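Local coordinates for protein histidine acid phosphatase (Hafnia alvei, PDB 4ARU) that is a histidine acid phosphatase by name and belongs to branch 2 of the histidine phosphatase superfamily, at residues T35-P40 with V235-I240; L220-L225 with S248-H253. All blocks are in the same frame, centred on the assembly; numbering follows the deposited sequence.

Contact 1 (T35-P40 with V235-I240); sequences TPHQWP and VAWGNI
H37 and W237 have the nearest CA atoms of two irregular loops, 7.5 Å apart. Segment 35-40, in the loop after helix 29-33, is extended apart from P36; 235-240, in the loop linking helices 213-229 and 243-262, makes a tight turn in which A236, W237 and G238 all have positive phi and G238 N bonds back to V235 O. With CG anti to the carbonyl carbon (chi1 -45°), the W237 indole turns toward the other loop, where H37 CB covers one face of its five-membered ring, 3.4 Å from the centroid. The outer edge of the indole, CZ2 and CH2, meets a face of W39 edge-to-face, W39 CZ2 lying 3.7 Å from W237 CH2. In the indole plane, W237 NE1 donates to Q38 O at 2.8 Å, nearly straight (170°), although it approaches from above the carbonyl plane. T35 OG1 accepts from H37 N in an ST turn and also bonds to L172 O of helix 162-172, whose side chain touches W237. H37 NE2 is hydrogen-bonded to D173 OD2. One indole thus joins the loops in an aromatic cluster; its N-H bond, with H37 over a face and W39 at the edge, should hold the ring's rotation.

Contact 2 (L220-L225 with S248-H253); sequences LAEIFL and SLLKLH
A221, L250 and E222 lose the most surface where helix 213-229 crosses helix 243-262, the short segments approaching to 8.6 Å between axes at 124° between their directions. A221 lies at the closest point: its CA is 5.7 Å from that of L249, and its methyl CB rests against the backbone, 3.4 Å from L249 O, with L249 CB alongside. The small side chain is consistent with this close approach.

L250 reaches over from one flank. Its CD2 approaches A221 CB and A221 O, and its CG meets L225 CD1 at 4.1 Å, the two leucine side chains crossing at about a right angle. F224 makes a looser contact, its CD2 4.4 Å from L249 CD1, and also packs on M168 and V171 of helix 162-172.

E222 supplies the polar side of the interface. Its CG is anti to the backbone N (chi1 176°) and the chain then bends at chi2, which brings OE1 over one face of the H253 imidazole, near the rim. E222 OE1 stands 3.3 Å from H253 NE2, at too poor an angle for a hydrogen bond, so an oxygen simply rests on the ring face. E222 OE2 and H253 ND1 bond elsewhere, to R18 in a salt bridge and to S218 OG on the same helix as E222. R18 belongs to the RHG motif of histidine acid phosphatases, at the end of strand 9-18, and a bound tartaric acid lies about 5 Å from the E222 side chain; this flank therefore probably borders the active-site region. The interface combines an alanine-centred apolar crossing with a buried carboxylate positioned by its salt bridge to R18 while H253 packs on its other oxygen.

The centres of contacts 1 and 2 lie 13 Å apart, on the same side of the chain's centre, and all four segments belong to the histidine phosphatase region of the sequence. Along the chain their segments alternate: 35-40, 220-225, 235-240, 248-253. Helices 213-229 and 243-262 pair in contact 2, and the loop between them supplies the turn used in contact 1. F224 links the two directly: A236 CB lies 3.5 Å from F224 CD1 and W39 CH2 3.5 Å from F224 CE1; I240 CD1 also packs on L249 CD1. The peripheral aromatic cluster of contact 1 thus continues into the buried helix crossing, joining the loop after helix 29-33 to this helical pair.

Contact 1 (T35-P40 with V235-I240)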
ATOM      1  N   THR A  35      22.762   2.871  14.960  1.00 10.10           N
ATOM      2  CA  THR A  35      23.617   1.720  14.653  1.00 10.31           C
ATOM      3  C   THR A  35      25.064   2.138  14.458  1.00 11.12           C
ATOM      4  O   THR A  35      25.319   3.175  13.874  1.00 11.25           O
ATOM      5  CB  THR A  35      23.144   0.958  13.399  1.00  9.74           C
ATOM      6  OG1 THR A  35      24.027  -0.136  13.142  1.00  9.74           O
ATOM      7  CG2 THR A  35      23.136   1.827  12.147  1.00  9.62           C
ATOM      8  N   PRO A  36      26.026   1.348  14.947  1.00 11.91           N
ATOM      9  CA  PRO A  36      27.436   1.617  14.605  1.00 13.03           C
ATOM     10  C   PRO A  36      27.764   1.270  13.162  1.00 13.32           C
ATOM     11  O   PRO A  36      28.863   1.631  12.673  1.00 14.36           O
ATOM     12  CB  PRO A  36      28.196   0.658  15.526  1.00 13.56           C
ATOM     13  CG  PRO A  36      27.231  -0.485  15.715  1.00 12.93           C
ATOM     14  CD  PRO A  36      25.902   0.176  15.838  1.00 12.12           C
ATOM     15  N   HIS A  37      26.871   0.538  12.504  1.00 13.23           N
ATOM     16  CA  HIS A  37      27.166   0.076  11.145  1.00 14.37           C
ATOM     17  C   HIS A  37      26.818   1.146  10.158  1.00 14.80           C
ATOM     18  O   HIS A  37      26.187   2.126  10.529  1.00 15.64           O
ATOM     19  CB  HIS A  37      26.363  -1.156  10.837  1.00 14.20           C
ATOM     20  CG  HIS A  37      26.544  -2.232  11.839  1.00 15.46           C
ATOM     21  ND1 HIS A  37      27.792  -2.625  12.268  1.00 17.21           N
ATOM     22  CD2 HIS A  37      25.651  -2.950  12.547  1.00 15.72           C
ATOM     23  CE1 HIS A  37      27.660  -3.580  13.169  1.00 17.47           C
ATOM     24  NE2 HIS A  37      26.376  -3.790  13.363  1.00 16.85           N
ATOM     25  N   GLN A  38      27.307   1.025   8.937  1.00 15.29           N
ATOM     26  CA  GLN A  38      27.017   2.026   7.915  1.00 15.59           C
ATOM     27  C   GLN A  38      25.895   1.519   7.038  1.00 13.68           C
ATOM     28  O   GLN A  38      25.963   0.390   6.552  1.00 13.48           O
ATOM     29  CB  GLN A  38      28.253   2.286   7.057  1.00 18.71           C
ATOM     30  CG  GLN A  38      29.476   2.645   7.883  1.00 22.32           C
ATOM     31  CD  GLN A  38      29.216   3.661   9.010  1.00 25.80           C
ATOM     32  OE1 GLN A  38      29.443   3.375  10.211  1.00 30.14           O
ATOM     33  NE2 GLN A  38      28.759   4.852   8.636  1.00 27.07           N
ATOM     34  N   TRP A  39      24.885   2.358   6.833  1.00 12.56           N
ATOM     35  CA  TRP A  39      23.840   2.016   5.924  1.00 11.64           C
ATOM     36  C   TRP A  39      24.356   1.903   4.470  1.00 12.16           C
ATOM     37  O   TRP A  39      25.133   2.733   4.031  1.00 12.90           O
ATOM     38  CB  TRP A  39      22.711   3.050   6.013  1.00 11.02           C
ATOM     39  CG  TRP A  39      21.942   2.988   7.304  1.00 10.53           C
ATOM     40  CD1 TRP A  39      22.154   3.760   8.427  1.00 10.83           C
ATOM     41  CD2 TRP A  39      20.811   2.173   7.575  1.00  9.97           C
ATOM     42  NE1 TRP A  39      21.212   3.438   9.382  1.00 10.12           N
ATOM     43  CE2 TRP A  39      20.398   2.447   8.901  1.00  9.77           C
ATOM     44  CE3 TRP A  39      20.130   1.193   6.855  1.00  9.58           C
ATOM     45  CZ2 TRP A  39      19.307   1.813   9.475  1.00  9.45           C
ATOM     46  CZ3 TRP A  39      19.073   0.547   7.432  1.00  9.44           C
ATOM     47  CH2 TRP A  39      18.643   0.872   8.731  1.00  9.43           C
ATOM     48  N   PRO A  40      23.890   0.886   3.754  1.00 12.51           N
ATOM     49  CA  PRO A  40      24.422   0.673   2.400  1.00 13.62           C
ATOM     50  C   PRO A  40      23.917   1.759   1.432  1.00 14.29           C
ATOM     51  O   PRO A  40      22.797   2.267   1.580  1.00 15.07           O
ATOM     52  CB  PRO A  40      23.908  -0.728   2.044  1.00 13.33           C
ATOM     53  CG  PRO A  40      22.752  -0.955   2.921  1.00 12.65           C
ATOM     54  CD  PRO A  40      23.145  -0.296   4.221  1.00 12.29           C
ATOM     55  N   VAL A 235      21.897  -7.368   3.725  1.00 12.32           N
ATOM     56  CA  VAL A 235      20.632  -6.871   4.269  1.00 10.87           C
ATOM     57  C   VAL A 235      20.785  -6.783   5.763  1.00 10.13           C
ATOM     58  O   VAL A 235      21.166  -7.756   6.415  1.00 10.53           O
ATOM     59  CB  VAL A 235      19.465  -7.824   3.910  1.00 10.39           C
ATOM     60  CG1 VAL A 235      18.194  -7.421   4.619  1.00 10.00           C
ATOM     61  CG2 VAL A 235      19.276  -7.859   2.393  1.00 10.53           C
ATOM     62  N   ALA A 236      20.554  -5.607   6.316  1.00  9.36           N
ATOM     63  CA  ALA A 236      20.664  -5.422   7.740  1.00  9.32           C
ATOM     64  C   ALA A 236      21.991  -5.997   8.255  1.00  9.75           C
ATOM     65  O   ALA A 236      22.058  -6.637   9.302  1.00 10.12           O
ATOM     66  CB  ALA A 236      19.482  -6.041   8.458  1.00  9.23           C
ATOM     67  N   TRP A 237      23.068  -5.726   7.526  1.00 10.18           N
ATOM     68  CA  TRP A 237      24.408  -6.137   7.943  1.00 11.00           C
ATOM     69  C   TRP A 237      24.579  -7.627   8.235  1.00 11.70           C
ATOM     70  O   TRP A 237      25.396  -8.029   9.054  1.00 12.91           O
ATOM     71  CB  TRP A 237      24.931  -5.266   9.108  1.00 11.00           C
ATOM     72  CG  TRP A 237      24.639  -3.805   8.828  1.00 10.40           C
ATOM     73  CD1 TRP A 237      25.350  -2.991   8.019  1.00 10.81           C
ATOM     74  CD2 TRP A 237      23.547  -3.035   9.311  1.00  9.90           C
ATOM     75  NE1 TRP A 237      24.760  -1.769   7.934  1.00 10.35           N
ATOM     76  CE2 TRP A 237      23.635  -1.764   8.717  1.00  9.68           C
ATOM     77  CE3 TRP A 237      22.482  -3.309  10.166  1.00  9.59           C
ATOM     78  CZ2 TRP A 237      22.708  -0.759   8.963  1.00  9.47           C
ATOM     79  CZ3 TRP A 237      21.556  -2.284  10.395  1.00  9.07           C
ATOM     80  CH2 TRP A 237      21.699  -1.043   9.818  1.00  9.18           C
ATOM     81  N   GLY A 238      23.776  -8.429   7.554  1.00 11.80           N
ATOM     82  CA  GLY A 238      23.775  -9.857   7.723  1.00 12.45           C
ATOM     83  C   GLY A 238      23.080 -10.360   8.986  1.00 12.60           C
ATOM     84  O   GLY A 238      23.216 -11.537   9.301  1.00 13.93           O
ATOM     85  N   ASN A 239      22.288  -9.528   9.653  1.00 12.08           N
ATOM     86  CA  ASN A 239      21.739  -9.859  10.951  1.00 12.45           C
ATOM     87  C   ASN A 239      20.316 -10.386  10.973  1.00 12.50           C
ATOM     88  O   ASN A 239      19.836 -10.648  12.062  1.00 13.18           O
ATOM     89  CB  ASN A 239      21.873  -8.678  11.881  1.00 12.51           C
ATOM     90  CG  ASN A 239      23.303  -8.351  12.180  1.00 13.91           C
ATOM     91  OD1 ASN A 239      24.163  -9.225  12.099  1.00 14.89           O
ATOM     92  ND2 ASN A 239      23.576  -7.089  12.516  1.00 14.09           N
ATOM     93  N   ILE A 240      19.694 -10.597   9.815  1.00 12.19           N
ATOM     94  CA  ILE A 240      18.361 -11.226   9.742  1.00 12.73           C
ATOM     95  C   ILE A 240      18.544 -12.598   9.081  1.00 14.11           C
ATOM     96  O   ILE A 240      19.002 -12.707   7.919  1.00 15.74           O
ATOM     97  CB  ILE A 240      17.331 -10.360   8.996  1.00 11.90           C
ATOM     98  CG1 ILE A 240      17.258  -8.979   9.605  1.00 11.81           C
ATOM     99  CG2 ILE A 240      15.984 -11.071   9.050  1.00 11.85           C
ATOM    100  CD1 ILE A 240      16.425  -8.035   8.778  1.00 11.59           C
TER

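Contact 2 (L220-L225 with S248-H253)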
ATOM      1  N   LEU A 220      12.761   1.339   9.919  1.00  6.98           N
ATOM      2  CA  LEU A 220      13.974   0.555   9.721  1.00  7.13           C
ATOM      3  C   LEU A 220      13.594  -0.799   9.189  1.00  6.61           C
ATOM      4  O   LEU A 220      14.301  -1.338   8.290  1.00  6.59           O
ATOM      5  CB  LEU A 220      14.786   0.475  10.979  1.00  7.63           C
ATOM      6  CG  LEU A 220      15.185   1.851  11.565  1.00  8.37           C
ATOM      7  CD1 LEU A 220      16.003   1.646  12.825  1.00  9.52           C
ATOM      8  CD2 LEU A 220      15.873   2.721  10.519  1.00  9.02           C
ATOM      9  N   ALA A 221      12.559  -1.418   9.760  1.00  6.26           N
ATOM     10  CA  ALA A 221      12.175  -2.745   9.315  1.00  6.27           C
ATOM     11  C   ALA A 221      11.780  -2.768   7.847  1.00  6.13           C
ATOM     12  O   ALA A 221      12.154  -3.691   7.122  1.00  6.62           O
ATOM     13  CB  ALA A 221      11.014  -3.291  10.153  1.00  6.19           C
ATOM     14  N   GLU A 222      11.053  -1.748   7.421  1.00  6.05           N
ATOM     15  CA  GLU A 222      10.707  -1.637   6.016  1.00  6.46           C
ATOM     16  C   GLU A 222      11.951  -1.423   5.138  1.00  6.62           C
ATOM     17  O   GLU A 222      12.044  -1.989   4.019  1.00  6.96           O
ATOM     18  CB  GLU A 222       9.646  -0.532   5.828  1.00  6.77           C
ATOM     19  CG  GLU A 222       9.281  -0.253   4.407  1.00  7.85           C
ATOM     20  CD  GLU A 222       8.441  -1.327   3.741  1.00  8.45           C
ATOM     21  OE1 GLU A 222       7.846  -2.206   4.451  1.00  8.21           O
ATOM     22  OE2 GLU A 222       8.372  -1.312   2.491  1.00  9.45           O
ATOM     23  N   ILE A 223      12.912  -0.652   5.624  1.00  6.36           N
ATOM     24  CA  ILE A 223      14.145  -0.479   4.853  1.00  6.60           C
ATOM     25  C   ILE A 223      14.856  -1.832   4.670  1.00  6.72           C
ATOM     26  O   ILE A 223      15.361  -2.135   3.585  1.00  7.07           O
ATOM     27  CB  ILE A 223      15.076   0.606   5.448  1.00  6.77           C
ATOM     28  CG1 ILE A 223      14.370   1.958   5.260  1.00  7.10           C
ATOM     29  CG2 ILE A 223      16.483   0.492   4.854  1.00  7.41           C
ATOM     30  CD1 ILE A 223      15.009   3.078   6.033  1.00  7.49           C
ATOM     31  N   PHE A 224      14.931  -2.671   5.711  1.00  6.46           N
ATOM     32  CA  PHE A 224      15.558  -3.964   5.553  1.00  6.76           C
ATOM     33  C   PHE A 224      14.812  -4.797   4.510  1.00  6.72           C
ATOM     34  O   PHE A 224      15.436  -5.452   3.692  1.00  7.02           O
ATOM     35  CB  PHE A 224      15.588  -4.720   6.882  1.00  6.87           C
ATOM     36  CG  PHE A 224      16.361  -4.031   7.982  1.00  7.17           C
ATOM     37  CD1 PHE A 224      17.465  -3.229   7.751  1.00  7.66           C
ATOM     38  CD2 PHE A 224      15.986  -4.235   9.284  1.00  7.57           C
ATOM     39  CE1 PHE A 224      18.162  -2.630   8.797  1.00  8.12           C
ATOM     40  CE2 PHE A 224      16.682  -3.637  10.346  1.00  7.88           C
ATOM     41  CZ  PHE A 224      17.754  -2.838  10.102  1.00  8.00           C
ATOM     42  N   LEU A 225      13.485  -4.766   4.548  1.00  6.58           N
ATOM     43  CA  LEU A 225      12.712  -5.521   3.578  1.00  7.02           C
ATOM     44  C   LEU A 225      13.020  -5.012   2.157  1.00  7.00           C
ATOM     45  O   LEU A 225      13.123  -5.789   1.205  1.00  7.17           O
ATOM     46  CB  LEU A 225      11.233  -5.353   3.877  1.00  7.69           C
ATOM     47  CG  LEU A 225      10.344  -6.221   2.967  1.00  8.83           C
ATOM     48  CD1 LEU A 225       9.350  -6.952   3.816  1.00  9.55           C
ATOM     49  CD2 LEU A 225       9.673  -5.459   1.860  1.00  9.77           C
ATOM     50  N   SER A 248       8.889 -10.821  13.051  1.00  8.84           N
ATOM     51  CA  SER A 248       8.921 -10.058  14.285  1.00  9.16           C
ATOM     52  C   SER A 248       9.262  -8.604  13.990  1.00  8.76           C
ATOM     53  O   SER A 248       8.647  -7.688  14.536  1.00  9.15           O
ATOM     54  CB  SER A 248       9.955 -10.685  15.238  1.00  9.96           C
ATOM     55  OG  SER A 248      10.089  -9.873  16.409  1.00 10.48           O
ATOM     56  N   LEU A 249      10.203  -8.341  13.096  1.00  8.42           N
ATOM     57  CA  LEU A 249      10.528  -6.952  12.768  1.00  8.10           C
ATOM     58  C   LEU A 249       9.389  -6.250  12.021  1.00  7.34           C
ATOM     59  O   LEU A 249       9.016  -5.091  12.304  1.00  6.72           O
ATOM     60  CB  LEU A 249      11.783  -6.904  11.916  1.00  8.35           C
ATOM     61  CG  LEU A 249      13.059  -7.415  12.569  1.00  9.12           C
ATOM     62  CD1 LEU A 249      14.218  -7.585  11.555  1.00 10.07           C
ATOM     63  CD2 LEU A 249      13.451  -6.515  13.752  1.00  9.72           C
ATOM     64  N   LEU A 250       8.780  -6.945  11.066  1.00  7.55           N
ATOM     65  CA  LEU A 250       7.711  -6.303  10.284  1.00  7.76           C
ATOM     66  C   LEU A 250       6.434  -6.157  11.102  1.00  8.02           C
ATOM     67  O   LEU A 250       5.627  -5.314  10.766  1.00  8.64           O
ATOM     68  CB  LEU A 250       7.472  -7.068   8.957  1.00  8.20           C
ATOM     69  CG  LEU A 250       8.293  -6.548   7.740  1.00  8.27           C
ATOM     70  CD1 LEU A 250       8.022  -5.084   7.337  1.00  8.13           C
ATOM     71  CD2 LEU A 250       9.768  -6.787   7.969  1.00  8.60           C
ATOM     72  N   LYS A 251       6.303  -6.892  12.199  1.00  8.61           N
ATOM     73  CA  LYS A 251       5.184  -6.696  13.127  1.00  9.21           C
ATOM     74  C   LYS A 251       5.129  -5.239  13.576  1.00  8.56           C
ATOM     75  O   LYS A 251       4.062  -4.616  13.663  1.00  7.85           O
ATOM     76  CB  LYS A 251       5.349  -7.617  14.332  1.00 11.14           C
ATOM     77  CG  LYS A 251       4.223  -7.472  15.331  1.00 13.62           C
ATOM     78  CD  LYS A 251       4.150  -8.601  16.349  1.00 17.94           C
ATOM     79  CE  LYS A 251       5.456  -8.853  17.007  1.00 20.80           C
ATOM     80  NZ  LYS A 251       5.237  -9.816  18.124  1.00 25.56           N
ATOM     81  N   LEU A 252       6.280  -4.636  13.782  1.00  7.57           N
ATOM     82  CA  LEU A 252       6.344  -3.242  14.208  1.00  7.68           C
ATOM     83  C   LEU A 252       5.866  -2.315  13.111  1.00  7.62           C
ATOM     84  O   LEU A 252       5.174  -1.336  13.358  1.00  8.04           O
ATOM     85  CB  LEU A 252       7.780  -2.870  14.600  1.00  8.01           C
ATOM     86  CG  LEU A 252       8.321  -3.638  15.816  1.00  8.79           C
ATOM     87  CD1 LEU A 252       9.853  -3.650  15.847  1.00  9.11           C
ATOM     88  CD2 LEU A 252       7.794  -3.031  17.096  1.00  9.41           C
ATOM     89  N   HIS A 253       6.249  -2.615  11.872  1.00  7.01           N
ATOM     90  CA  HIS A 253       5.823  -1.808  10.756  1.00  6.95           C
ATOM     91  C   HIS A 253       4.322  -1.936  10.559  1.00  6.71           C
ATOM     92  O   HIS A 253       3.647  -0.933  10.361  1.00  6.62           O
ATOM     93  CB  HIS A 253       6.597  -2.298   9.533  1.00  7.56           C
ATOM     94  CG  HIS A 253       6.173  -1.657   8.253  1.00  8.49           C
ATOM     95  ND1 HIS A 253       6.592  -0.400   7.873  1.00  9.92           N
ATOM     96  CD2 HIS A 253       5.405  -2.117   7.242  1.00  9.54           C
ATOM     97  CE1 HIS A 253       6.072  -0.096   6.700  1.00  9.45           C
ATOM     98  NE2 HIS A 253       5.361  -1.125   6.289  1.00  9.87           N
TER